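PDB 3OE3: putative periplasmic protein from Salmonella enterica, which probably inhibits host C-type lysozyme in the periplasm, as a member of the MliC/PliC family of small beta-barrel lysozyme inhibitors. Local coordinates for residues S8-M18 with V82-N90; L45-N53 with T62-K70. All blocks are in the same frame, centred on the assembly; numbering follows the deposited sequence.

Interaction 1 (S8-M18 with V82-N90); sequences SIYTCNDNQVM and VLSNCSLAN
Ser-87 O is the polar atom on which strand 8-12 settles against strand 86-88. Thr-11 N donates to it over 2.9 Å, the CA-H of Tyr-10 comes alongside, and Thr-11 OG1 lies nearby at the range of a weak bond. Thr-11 O takes Ser-87 N in return, completing an antiparallel hydrogen-bonded pair, and two residues further along Ala-89 N donates to Ile-9 O with an N-H...O angle of 165°.

Beyond this paired stretch the link becomes covalent: Cys-12 SG and Cys-86 SG form a disulfide 2.1 Å long. CE of Met-18, a selenomethionine, rests on its Cys-86 sulfur at 4.0 Å and also lies over one face of the Tyr-10 ring. The opposite face receives Leu-88 CD2, a CH-pi contact 3.8 Å from the centroid. Leu-88 starts away from the strand, but with CG anti to its carbonyl carbon (chi1 -68°) it runs alongside the tyrosine and brings this methyl back over the ring. The phenol hydroxyl hydrogen-bonds to Tyr-22.

At the turn, Asn-13 N points almost straight at Ser-84 O, while Asn-85 ND2 donates to Asn-13 OD1 over 2.9 Å, the two amide planes 58° apart; a bound sodium ion lies about 3 Å from the Asn-13 side chain. A water joins Asn-13 O to Ser-84 N. Leu-83 inserts its methyls separately, CD1 against Met-18 CB, and CD2 3.5 Å from Gln-16 CB.

Barrel closure thus combines backbone and amide hydrogen bonds, apolar packing round Tyr-10 and Leu-83, and a disulfide suited to the oxidising periplasm.

Interaction 2 (L45-N53 with T62-K70); sequences LMKMASGAN and TYKLYTKGK
Asn-53 brings its amide to the Tyr-66 ring obliquely, the two planes 50° apart, so that OD1 stands 3.3 Å from Tyr-66 CD1. Met-46, present as selenomethionine, also approaches the ring at a slant, its CE meeting Tyr-66 CE1 at 4.3 Å, while its selenium crosses the end of the Lys-64 chain near CE. The same Asn-53 OD1 accepts a hydrogen bond from a water 2.6 Å away and a weak bond from Thr-67 N; that water also donates to Thr-67 O, bridging side chain and backbone.

Ala-52 O is gripped twice by one residue. Thr-67 OG1 donates in the carbonyl plane, on a lone pair, over 2.7 Å, whereas Thr-67 N adds a weak, bent bond. A chi1 of 85° places the hydroxyl between the backbone N and the carbonyl carbon, turned to this oxygen. In the reverse direction Ala-52 N gives Thr-67 O a nearly linear bond (174°), though from above the carbonyl plane.

Before this pair, Gly-51 N has Lys-68 CD beside it. Ala-52/Thr-67 and Asn-53/Tyr-66 show the alternation of an antiparallel pair; as strands 52-56 and 64-68 follow each other in the chain, they form a beta hairpin of the barrel.

Overall arrangement
From the N terminus, strand 5-12 turns into strand 16-24, and the chain then proceeds strand by strand around an antiparallel barrel. Interaction 2 closes first, across the hairpin of strands 52-56 and 64-68, with few residues between its segments. Interaction 1 closes last, when strand 80-88 returns to strand 5-12 and spans most of the chain; interaction 2 therefore lies wholly within its loop, and the two do not cross. They meet at two places: at the end of 62-70, where Leu-88 N probably hydrogen-bonds to Lys-70 O, and within strand 64-68, where Met-18 CE packs against Leu-65 CD1. A local hairpin and a long-range seam thus belong to one continuous sheet.

Interaction 1 (S8-M18 with V82-N90)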
ATOM      1  N   SER C   8      -7.901  -6.011  -2.302  1.00 15.03           N
ATOM      2  CA  SER C   8      -9.348  -6.028  -2.457  1.00 16.17           C
ATOM      3  C   SER C   8      -9.776  -4.842  -3.280  1.00 14.03           C
ATOM      4  O   SER C   8      -9.255  -3.742  -3.117  1.00 17.53           O
ATOM      5  CB  SER C   8     -10.029  -5.950  -1.100  1.00 17.61           C
ATOM      6  OG  SER C   8      -9.911  -7.175  -0.398  1.00 20.53           O
ATOM      7  N   ILE C   9     -10.733  -5.062  -4.168  1.00 12.73           N
ATOM      8  CA  ILE C   9     -11.283  -3.976  -4.957  1.00 15.64           C
ATOM      9  C   ILE C   9     -12.765  -3.806  -4.594  1.00 14.50           C
ATOM     10  O   ILE C   9     -13.518  -4.785  -4.559  1.00 16.78           O
ATOM     11  CB  ILE C   9     -11.086  -4.235  -6.461  1.00 18.74           C
ATOM     12  CG1 ILE C   9      -9.581  -4.305  -6.778  1.00 22.32           C
ATOM     13  CG2 ILE C   9     -11.784  -3.166  -7.305  1.00 24.66           C
ATOM     14  CD1 ILE C   9      -9.255  -4.410  -8.237  1.00 29.22           C
ATOM     15  N   TYR C  10     -13.170  -2.568  -4.287  1.00 14.07           N
ATOM     16  CA  TYR C  10     -14.544  -2.284  -3.868  1.00 12.43           C
ATOM     17  C   TYR C  10     -15.209  -1.393  -4.894  1.00 13.73           C
ATOM     18  O   TYR C  10     -14.589  -0.459  -5.404  1.00 15.71           O
ATOM     19  CB  TYR C  10     -14.559  -1.532  -2.528  1.00 14.15           C
ATOM     20  CG  TYR C  10     -14.110  -2.318  -1.310  1.00 13.87           C
ATOM     21  CD1 TYR C  10     -12.750  -2.443  -1.001  1.00 14.14           C
ATOM     22  CD2 TYR C  10     -15.036  -2.895  -0.447  1.00 14.61           C
ATOM     23  CE1 TYR C  10     -12.341  -3.143   0.103  1.00 14.19           C
ATOM     24  CE2 TYR C  10     -14.613  -3.614   0.675  1.00 15.79           C
ATOM     25  CZ  TYR C  10     -13.259  -3.731   0.932  1.00 13.25           C
ATOM     26  OH  TYR C  10     -12.820  -4.435   2.050  1.00 18.27           O
ATOM     27  N   THR C  11     -16.477  -1.675  -5.184  1.00 13.59           N
ATOM     28  CA  THR C  11     -17.312  -0.755  -5.941  1.00 13.75           C
ATOM     29  C   THR C  11     -18.063   0.129  -4.956  1.00 15.37           C
ATOM     30  O   THR C  11     -18.694  -0.373  -4.021  1.00 18.32           O
ATOM     31  CB  THR C  11     -18.305  -1.500  -6.855  1.00 21.26           C
ATOM     32  OG1 THR C  11     -18.808  -2.663  -6.183  1.00 23.08           O
ATOM     33  CG2 THR C  11     -17.600  -1.937  -8.127  1.00 26.63           C
ATOM     34  N   CYS C  12     -17.963   1.443  -5.155  1.00 12.99           N
ATOM     35  CA  CYS C  12     -18.575   2.432  -4.259  1.00 16.56           C
ATOM     36  C   CYS C  12     -19.577   3.328  -4.974  1.00 15.13           C
ATOM     37  O   CYS C  12     -19.726   3.265  -6.207  1.00 15.99           O
ATOM     38  CB  CYS C  12     -17.500   3.325  -3.637  1.00 14.58           C
ATOM     39  SG  CYS C  12     -16.135   2.390  -2.881  1.00 21.58           S
ATOM     40  N   ASN C  13     -20.279   4.157  -4.194  1.00 14.33           N
ATOM     41  CA  ASN C  13     -21.285   5.040  -4.770  1.00 15.23           C
ATOM     42  C   ASN C  13     -20.648   6.009  -5.762  1.00 18.54           C
ATOM     43  O   ASN C  13     -19.432   6.217  -5.747  1.00 16.20           O
ATOM     44  CB  ASN C  13     -22.005   5.831  -3.675  1.00 17.04           C
ATOM     45  CG  ASN C  13     -22.974   4.988  -2.866  1.00 21.82           C
ATOM     46  OD1 ASN C  13     -23.393   3.903  -3.281  1.00 20.93           O
ATOM     47  ND2 ASN C  13     -23.367   5.507  -1.707  1.00 22.77           N
ATOM     48  N   ASP C  14     -21.483   6.591  -6.623  1.00 18.07           N
ATOM     49  CA  ASP C  14     -21.044   7.586  -7.606  1.00 18.33           C
ATOM     50  C   ASP C  14     -19.973   7.088  -8.602  1.00 14.96           C
ATOM     51  O   ASP C  14     -19.126   7.856  -9.044  1.00 18.84           O
ATOM     52  CB  ASP C  14     -20.599   8.879  -6.895  1.00 19.05           C
ATOM     53  CG  ASP C  14     -21.621   9.373  -5.884  1.00 35.84           C
ATOM     54  OD1 ASP C  14     -22.800   8.983  -5.990  1.00 47.45           O
ATOM     55  OD2 ASP C  14     -21.250  10.149  -4.980  1.00 37.55           O
ATOM     56  N   ASN C  15     -20.043   5.811  -8.981  1.00 14.93           N
ATOM     57  CA  ASN C  15     -19.106   5.208  -9.942  1.00 12.60           C
ATOM     58  C   ASN C  15     -17.652   5.316  -9.527  1.00 14.41           C
ATOM     59  O   ASN C  15     -16.778   5.497 -10.361  1.00 19.18           O
ATOM     60  CB  ASN C  15     -19.273   5.831 -11.333  1.00 16.02           C
ATOM     61  CG  ASN C  15     -18.637   5.016 -12.427  1.00 14.60           C
ATOM     62  OD1 ASN C  15     -18.727   3.796 -12.438  1.00 17.81           O
ATOM     63  ND2 ASN C  15     -17.980   5.700 -13.366  1.00 17.09           N
ATOM     64  N   GLN C  16     -17.413   5.181  -8.232  1.00 13.99           N
ATOM     65  CA  GLN C  16     -16.059   5.199  -7.700  1.00 14.54           C
ATOM     66  C   GLN C  16     -15.592   3.795  -7.337  1.00 17.14           C
ATOM     67  O   GLN C  16     -16.375   2.940  -6.959  1.00 17.37           O
ATOM     68  CB  GLN C  16     -16.008   6.070  -6.451  1.00 14.63           C
ATOM     69  CG  GLN C  16     -16.423   7.499  -6.669  1.00 22.39           C
ATOM     70  CD  GLN C  16     -15.547   8.192  -7.675  1.00 29.50           C
ATOM     71  OE1 GLN C  16     -14.323   8.227  -7.527  1.00 31.44           O
ATOM     72  NE2 GLN C  16     -16.164   8.762  -8.706  1.00 32.20           N
ATOM     73  N   VAL C  17     -14.292   3.578  -7.451  1.00 15.76           N
ATOM     74  CA  VAL C  17     -13.691   2.311  -7.074  1.00 15.32           C
ATOM     75  C   VAL C  17     -12.675   2.576  -5.970  1.00 17.15           C
ATOM     76  O   VAL C  17     -12.027   3.625  -5.951  1.00 21.81           O
ATOM     77  CB  VAL C  17     -12.986   1.661  -8.266  1.00 21.80           C
ATOM     78  CG1 VAL C  17     -12.261   0.390  -7.833  1.00 24.86           C
ATOM     79  CG2 VAL C  17     -13.989   1.357  -9.369  1.00 29.27           C
HETATM   80  N   MSE C  18     -12.572   1.664  -5.021  1.00 12.86           N
HETATM   81  CA  MSE C  18     -11.514   1.783  -4.004  1.00 17.07           C
HETATM   82  C   MSE C  18     -10.677   0.524  -3.969  1.00 17.93           C
HETATM   83  O   MSE C  18     -11.217  -0.554  -3.760  1.00 15.32           O
HETATM   84  CB  MSE C  18     -12.142   1.993  -2.620  1.00 18.21           C
HETATM   85  CG  MSE C  18     -11.146   2.119  -1.490  1.00 15.98           C
HETATM   86 SE   MSE C  18     -11.951   2.588   0.226  1.00 24.13          SE
HETATM   87  CE  MSE C  18     -12.953   0.938   0.527  1.00 17.18           C
ATOM     88  N   VAL C  82     -15.782  10.032   2.264  1.00 16.27           N
ATOM     89  CA  VAL C  82     -14.848  10.122   1.156  1.00 16.38           C
ATOM     90  C   VAL C  82     -15.294   9.144   0.071  1.00 14.77           C
ATOM     91  O   VAL C  82     -15.515   9.535  -1.077  1.00 17.74           O
ATOM     92  CB  VAL C  82     -13.422   9.815   1.600  1.00 16.13           C
ATOM     93  CG1 VAL C  82     -12.481   9.848   0.405  1.00 20.57           C
ATOM     94  CG2 VAL C  82     -12.986  10.810   2.673  1.00 17.42           C
ATOM     95  N   LEU C  83     -15.466   7.883   0.450  1.00 16.07           N
ATOM     96  CA  LEU C  83     -16.032   6.877  -0.441  1.00 16.83           C
ATOM     97  C   LEU C  83     -17.080   6.116   0.357  1.00 15.26           C
ATOM     98  O   LEU C  83     -16.803   5.690   1.479  1.00 16.76           O
ATOM     99  CB  LEU C  83     -14.945   5.946  -0.978  1.00 14.40           C
ATOM    100  CG  LEU C  83     -13.958   6.563  -1.960  1.00 16.23           C
ATOM    101  CD1 LEU C  83     -12.789   5.614  -2.182  1.00 23.01           C
ATOM    102  CD2 LEU C  83     -14.648   6.891  -3.288  1.00 17.94           C
ATOM    103  N   SER C  84     -18.284   5.959  -0.204  1.00 15.96           N
ATOM    104  CA  SER C  84     -19.430   5.489   0.575  1.00 17.35           C
ATOM    105  C   SER C  84     -20.072   4.255  -0.033  1.00 16.56           C
ATOM    106  O   SER C  84     -19.999   4.042  -1.250  1.00 16.29           O
ATOM    107  CB  SER C  84     -20.502   6.581   0.691  1.00 23.26           C
ATOM    108  OG  SER C  84     -20.017   7.759   1.322  1.00 25.71           O
ATOM    109  N   ASN C  85     -20.682   3.441   0.821  1.00 17.80           N
ATOM    110  CA  ASN C  85     -21.410   2.260   0.383  1.00 15.71           C
ATOM    111  C   ASN C  85     -20.540   1.385  -0.505  1.00 18.18           C
ATOM    112  O   ASN C  85     -20.940   0.960  -1.579  1.00 18.14           O
ATOM    113  CB  ASN C  85     -22.701   2.671  -0.335  1.00 18.40           C
ATOM    114  CG  ASN C  85     -23.598   1.489  -0.669  1.00 21.26           C
ATOM    115  OD1 ASN C  85     -23.664   0.502   0.066  1.00 24.61           O
ATOM    116  ND2 ASN C  85     -24.304   1.596  -1.782  1.00 17.82           N
ATOM    117  N   CYS C  86     -19.330   1.104  -0.039  1.00 15.98           N
ATOM    118  CA  CYS C  86     -18.415   0.262  -0.799  1.00 16.29           C
ATOM    119  C   CYS C  86     -18.685  -1.211  -0.543  1.00 17.39           C
ATOM    120  O   CYS C  86     -18.948  -1.615   0.589  1.00 18.90           O
ATOM    121  CB  CYS C  86     -16.963   0.588  -0.423  1.00 15.36           C
ATOM    122  SG  CYS C  86     -16.499   2.316  -0.799  1.00 22.68           S
ATOM    123  N   SER C  87     -18.644  -2.019  -1.595  1.00 15.82           N
ATOM    124  CA  SER C  87     -18.761  -3.467  -1.415  1.00 17.23           C
ATOM    125  C   SER C  87     -17.699  -4.142  -2.238  1.00 19.14           C
ATOM    126  O   SER C  87     -17.353  -3.661  -3.317  1.00 18.53           O
ATOM    127  CB  SER C  87     -20.139  -3.972  -1.847  1.00 24.67           C
ATOM    128  OG  SER C  87     -21.124  -3.638  -0.890  1.00 32.06           O
ATOM    129  N   LEU C  88     -17.179  -5.263  -1.741  1.00 17.78           N
ATOM    130  CA  LEU C  88     -16.272  -6.059  -2.554  1.00 18.93           C
ATOM    131  C   LEU C  88     -16.875  -6.302  -3.931  1.00 15.97           C
ATOM    132  O   LEU C  88     -18.020  -6.736  -4.052  1.00 20.96           O
ATOM    133  CB  LEU C  88     -15.967  -7.396  -1.888  1.00 21.79           C
ATOM    134  CG  LEU C  88     -15.152  -7.316  -0.603  1.00 18.65           C
ATOM    135  CD1 LEU C  88     -15.052  -8.700   0.036  1.00 24.35           C
ATOM    136  CD2 LEU C  88     -13.757  -6.729  -0.867  1.00 20.39           C
ATOM    137  N   ALA C  89     -16.081  -6.044  -4.964  1.00 17.72           N
ATOM    138  CA  ALA C  89     -16.556  -6.148  -6.330  1.00 18.61           C
ATOM    139  C   ALA C  89     -16.976  -7.578  -6.639  1.00 17.80           C
ATOM    140  O   ALA C  89     -16.296  -8.530  -6.249  1.00 23.64           O
ATOM    141  CB  ALA C  89     -15.466  -5.689  -7.302  1.00 19.82           C
ATOM    142  N   ASN C  90     -18.091  -7.733  -7.346  1.00 21.34           N
ATOM    143  CA  ASN C  90     -18.514  -9.068  -7.747  1.00 23.92           C
ATOM    144  C   ASN C  90     -19.248  -9.075  -9.092  1.00 27.32           C
ATOM    145  O   ASN C  90     -20.476  -8.941  -9.144  1.00 34.17           O
ATOM    146  CB  ASN C  90     -19.358  -9.721  -6.656  1.00 34.17           C
ATOM    147  CG  ASN C  90     -19.678 -11.168  -6.964  1.00 36.00           C
ATOM    148  OD1 ASN C  90     -18.816 -11.927  -7.411  1.00 31.80           O
ATOM    149  ND2 ASN C  90     -20.928 -11.555  -6.742  1.00 42.65           N
TER
HETATM  150  O   HOH W   1     -19.774  -5.082  -7.651  1.00 29.88           O
HETATM  151  O   HOH W   2     -18.509   6.866  -3.045  1.00 18.13           O

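Interaction 2 (L45-N53 with T62-K70)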
ATOM      1  N   LEU C  45      -5.039  -1.473  12.288  1.00 14.95           N
ATOM      2  CA  LEU C  45      -6.319  -1.911  12.820  1.00 15.46           C
ATOM      3  C   LEU C  45      -6.547  -1.319  14.212  1.00 16.98           C
ATOM      4  O   LEU C  45      -5.661  -1.370  15.076  1.00 19.78           O
ATOM      5  CB  LEU C  45      -6.378  -3.442  12.885  1.00 19.72           C
ATOM      6  CG  LEU C  45      -7.684  -4.044  13.402  1.00 20.40           C
ATOM      7  CD1 LEU C  45      -8.749  -4.018  12.329  1.00 24.43           C
ATOM      8  CD2 LEU C  45      -7.465  -5.478  13.920  1.00 22.34           C
HETATM    9  N   MSE C  46      -7.738  -0.763  14.422  1.00 15.79           N
HETATM   10  CA  MSE C  46      -8.141  -0.291  15.743  1.00 18.65           C
HETATM   11  C   MSE C  46      -8.771  -1.442  16.515  1.00 22.39           C
HETATM   12  O   MSE C  46      -9.824  -1.953  16.144  1.00 26.42           O
HETATM   13  CB  MSE C  46      -9.125   0.877  15.632  1.00 23.08           C
HETATM   14  CG  MSE C  46      -8.478   2.172  15.154  1.00 22.59           C
HETATM   15 SE   MSE C  46      -9.769   3.639  14.956  1.00 34.51          SE
HETATM   16  CE  MSE C  46     -10.794   2.893  13.572  1.00 14.52           C
ATOM     17  N   LYS C  47      -8.131  -1.847  17.597  1.00 23.36           N
ATOM     18  CA  LYS C  47      -8.708  -2.912  18.413  1.00 36.89           C
ATOM     19  C   LYS C  47     -10.007  -2.455  19.086  1.00 37.13           C
ATOM     20  O   LYS C  47     -10.034  -2.100  20.261  1.00 42.02           O
ATOM     21  CB  LYS C  47      -7.696  -3.449  19.421  1.00 46.78           C
ATOM     22  CG  LYS C  47      -6.844  -4.588  18.868  1.00 49.10           C
ATOM     23  CD  LYS C  47      -5.950  -4.130  17.728  1.00 46.71           C
ATOM     24  CE  LYS C  47      -4.504  -4.043  18.186  1.00 49.38           C
ATOM     25  NZ  LYS C  47      -4.073  -5.316  18.829  1.00 50.48           N
HETATM   26  N   MSE C  48     -11.088  -2.466  18.314  1.00 36.89           N
HETATM   27  CA  MSE C  48     -12.384  -2.013  18.797  1.00 43.49           C
HETATM   28  C   MSE C  48     -13.501  -2.899  18.264  1.00 55.48           C
HETATM   29  O   MSE C  48     -13.253  -3.988  17.747  1.00 54.24           O
HETATM   30  CB  MSE C  48     -12.637  -0.573  18.360  1.00 47.45           C
HETATM   31  CG  MSE C  48     -12.690  -0.416  16.859  1.00 44.07           C
HETATM   32 SE   MSE C  48     -13.355   1.320  16.288  1.00 64.13          SE
HETATM   33  CE  MSE C  48     -11.984   2.466  17.051  1.00 70.80           C
ATOM     34  N   ALA C  49     -14.733  -2.413  18.389  1.00 68.90           N
ATOM     35  CA  ALA C  49     -15.911  -3.158  17.961  1.00 80.54           C
ATOM     36  C   ALA C  49     -15.762  -3.692  16.540  1.00 86.62           C
ATOM     37  O   ALA C  49     -15.308  -2.983  15.642  1.00 87.01           O
ATOM     38  CB  ALA C  49     -17.153  -2.284  18.073  1.00 82.43           C
ATOM     39  N   SER C  50     -16.148  -4.949  16.345  1.00 91.72           N
ATOM     40  CA  SER C  50     -16.126  -5.562  15.023  1.00 94.67           C
ATOM     41  C   SER C  50     -16.798  -4.644  14.004  1.00 87.44           C
ATOM     42  O   SER C  50     -17.597  -3.785  14.374  1.00 92.37           O
ATOM     43  CB  SER C  50     -16.824  -6.925  15.061  1.00102.97           C
ATOM     44  OG  SER C  50     -16.142  -7.826  15.916  1.00106.67           O
ATOM     45  N   GLY C  51     -16.481  -4.826  12.726  1.00 73.62           N
ATOM     46  CA  GLY C  51     -15.583  -5.878  12.290  1.00 58.36           C
ATOM     47  C   GLY C  51     -14.126  -5.463  12.260  1.00 41.42           C
ATOM     48  O   GLY C  51     -13.346  -5.822  13.140  1.00 39.46           O
ATOM     49  N   ALA C  52     -13.743  -4.709  11.240  1.00 24.87           N
ATOM     50  CA  ALA C  52     -12.341  -4.360  11.094  1.00 21.89           C
ATOM     51  C   ALA C  52     -12.211  -2.909  10.647  1.00 20.99           C
ATOM     52  O   ALA C  52     -12.514  -2.566   9.506  1.00 22.11           O
ATOM     53  CB  ALA C  52     -11.654  -5.307  10.126  1.00 19.24           C
ATOM     54  N   ASN C  53     -11.770  -2.066  11.571  1.00 15.86           N
ATOM     55  CA  ASN C  53     -11.721  -0.634  11.365  1.00 16.86           C
ATOM     56  C   ASN C  53     -10.299  -0.145  11.492  1.00 14.92           C
ATOM     57  O   ASN C  53      -9.584  -0.504  12.438  1.00 17.84           O
ATOM     58  CB  ASN C  53     -12.610   0.063  12.389  1.00 16.24           C
ATOM     59  CG  ASN C  53     -14.007  -0.521  12.420  1.00 23.11           C
ATOM     60  OD1 ASN C  53     -14.711  -0.511  11.418  1.00 24.76           O
ATOM     61  ND2 ASN C  53     -14.397  -1.064  13.559  1.00 29.37           N
ATOM     62  N   THR C  62      -6.326  11.982   8.674  1.00 18.02           N
ATOM     63  CA  THR C  62      -7.484  11.629   9.484  1.00 18.36           C
ATOM     64  C   THR C  62      -8.371  10.588   8.801  1.00 17.37           C
ATOM     65  O   THR C  62      -9.499  10.354   9.225  1.00 17.19           O
ATOM     66  CB  THR C  62      -8.334  12.872   9.825  1.00 26.55           C
ATOM     67  OG1 THR C  62      -8.886  13.418   8.622  1.00 25.47           O
ATOM     68  CG2 THR C  62      -7.477  13.935  10.522  1.00 31.54           C
ATOM     69  N   TYR C  63      -7.858   9.944   7.751  1.00 16.30           N
ATOM     70  CA  TYR C  63      -8.596   8.868   7.115  1.00 15.61           C
ATOM     71  C   TYR C  63      -8.848   7.727   8.082  1.00 13.84           C
ATOM     72  O   TYR C  63      -7.947   7.301   8.812  1.00 15.75           O
ATOM     73  CB  TYR C  63      -7.841   8.324   5.890  1.00 15.91           C
ATOM     74  CG  TYR C  63      -7.694   9.328   4.761  1.00 16.01           C
ATOM     75  CD1 TYR C  63      -8.813   9.816   4.079  1.00 14.03           C
ATOM     76  CD2 TYR C  63      -6.444   9.774   4.368  1.00 14.25           C
ATOM     77  CE1 TYR C  63      -8.678  10.711   3.053  1.00 17.07           C
ATOM     78  CE2 TYR C  63      -6.302  10.688   3.336  1.00 18.87           C
ATOM     79  CZ  TYR C  63      -7.423  11.159   2.687  1.00 20.03           C
ATOM     80  OH  TYR C  63      -7.290  12.069   1.662  1.00 23.13           O
ATOM     81  N   LYS C  64     -10.082   7.239   8.074  1.00 12.14           N
ATOM     82  CA  LYS C  64     -10.439   6.008   8.744  1.00 13.31           C
ATOM     83  C   LYS C  64     -11.280   5.139   7.801  1.00 13.07           C
ATOM     84  O   LYS C  64     -12.150   5.629   7.055  1.00 14.57           O
ATOM     85  CB  LYS C  64     -11.188   6.294  10.052  1.00 15.81           C
ATOM     86  CG  LYS C  64     -10.328   6.959  11.115  1.00 21.32           C
ATOM     87  CD  LYS C  64     -11.115   7.168  12.410  1.00 25.04           C
ATOM     88  CE  LYS C  64     -10.203   7.569  13.559  1.00 29.93           C
ATOM     89  NZ  LYS C  64      -9.307   8.697  13.192  1.00 27.69           N
ATOM     90  N   LEU C  65     -10.993   3.846   7.828  1.00 13.12           N
ATOM     91  CA  LEU C  65     -11.641   2.890   6.957  1.00 12.91           C
ATOM     92  C   LEU C  65     -12.427   1.948   7.850  1.00 16.01           C
ATOM     93  O   LEU C  65     -11.858   1.243   8.705  1.00 18.07           O
ATOM     94  CB  LEU C  65     -10.571   2.122   6.150  1.00 11.96           C
ATOM     95  CG  LEU C  65     -11.056   0.938   5.310  1.00 12.11           C
ATOM     96  CD1 LEU C  65     -11.924   1.446   4.155  1.00 16.17           C
ATOM     97  CD2 LEU C  65      -9.864   0.099   4.781  1.00 13.83           C
ATOM     98  N   TYR C  66     -13.746   1.956   7.695  1.00 15.55           N
ATOM     99  CA  TYR C  66     -14.588   1.104   8.510  1.00 19.18           C
ATOM    100  C   TYR C  66     -15.121  -0.022   7.661  1.00 22.15           C
ATOM    101  O   TYR C  66     -15.756   0.219   6.636  1.00 23.66           O
ATOM    102  CB  TYR C  66     -15.749   1.906   9.094  1.00 18.00           C
ATOM    103  CG  TYR C  66     -15.293   3.007  10.009  1.00 26.13           C
ATOM    104  CD1 TYR C  66     -15.168   2.792  11.369  1.00 26.60           C
ATOM    105  CD2 TYR C  66     -14.964   4.259   9.511  1.00 30.24           C
ATOM    106  CE1 TYR C  66     -14.742   3.799  12.210  1.00 24.91           C
ATOM    107  CE2 TYR C  66     -14.537   5.269  10.348  1.00 30.27           C
ATOM    108  CZ  TYR C  66     -14.433   5.032  11.695  1.00 23.39           C
ATOM    109  OH  TYR C  66     -14.012   6.040  12.534  1.00 31.99           O
ATOM    110  N   THR C  67     -14.871  -1.256   8.081  1.00 18.13           N
ATOM    111  CA  THR C  67     -15.307  -2.390   7.285  1.00 20.23           C
ATOM    112  C   THR C  67     -16.083  -3.395   8.121  1.00 27.31           C
ATOM    113  O   THR C  67     -15.840  -3.552   9.319  1.00 24.00           O
ATOM    114  CB  THR C  67     -14.125  -3.101   6.588  1.00 21.71           C
ATOM    115  OG1 THR C  67     -13.531  -4.055   7.477  1.00 24.69           O
ATOM    116  CG2 THR C  67     -13.065  -2.088   6.134  1.00 22.34           C
ATOM    117  N   LYS C  68     -17.019  -4.064   7.458  1.00 29.59           N
ATOM    118  CA  LYS C  68     -17.919  -5.018   8.078  1.00 28.39           C
ATOM    119  C   LYS C  68     -18.289  -6.023   7.005  1.00 31.52           C
ATOM    120  O   LYS C  68     -18.976  -5.679   6.052  1.00 30.56           O
ATOM    121  CB  LYS C  68     -19.173  -4.300   8.572  1.00 33.08           C
ATOM    122  CG  LYS C  68     -20.170  -5.195   9.283  1.00 40.12           C
ATOM    123  CD  LYS C  68     -19.616  -5.694  10.602  1.00 43.74           C
ATOM    124  CE  LYS C  68     -20.613  -6.608  11.301  1.00 53.02           C
ATOM    125  NZ  LYS C  68     -21.931  -5.938  11.484  1.00 54.47           N
ATOM    126  N   GLY C  69     -17.830  -7.262   7.151  1.00 29.33           N
ATOM    127  CA  GLY C  69     -18.075  -8.273   6.137  1.00 29.77           C
ATOM    128  C   GLY C  69     -17.500  -7.850   4.793  1.00 30.03           C
ATOM    129  O   GLY C  69     -16.297  -7.598   4.660  1.00 30.43           O
ATOM    130  N   LYS C  70     -18.370  -7.754   3.795  1.00 26.04           N
ATOM    131  CA  LYS C  70     -17.956  -7.413   2.438  1.00 22.73           C
ATOM    132  C   LYS C  70     -18.050  -5.921   2.184  1.00 23.39           C
ATOM    133  O   LYS C  70     -17.761  -5.463   1.077  1.00 21.62           O
ATOM    134  CB  LYS C  70     -18.846  -8.124   1.419  1.00 21.48           C
ATOM    135  CG  LYS C  70     -18.837  -9.626   1.526  1.00 25.18           C
ATOM    136  CD  LYS C  70     -19.775 -10.228   0.505  1.00 28.70           C
ATOM    137  CE  LYS C  70     -20.022 -11.693   0.800  1.00 29.18           C
ATOM    138  NZ  LYS C  70     -21.426 -12.044   0.488  1.00 29.34           N
TER
HETATM  139  O   HOH W   3     -16.952  -1.741  11.256  1.00 35.11           O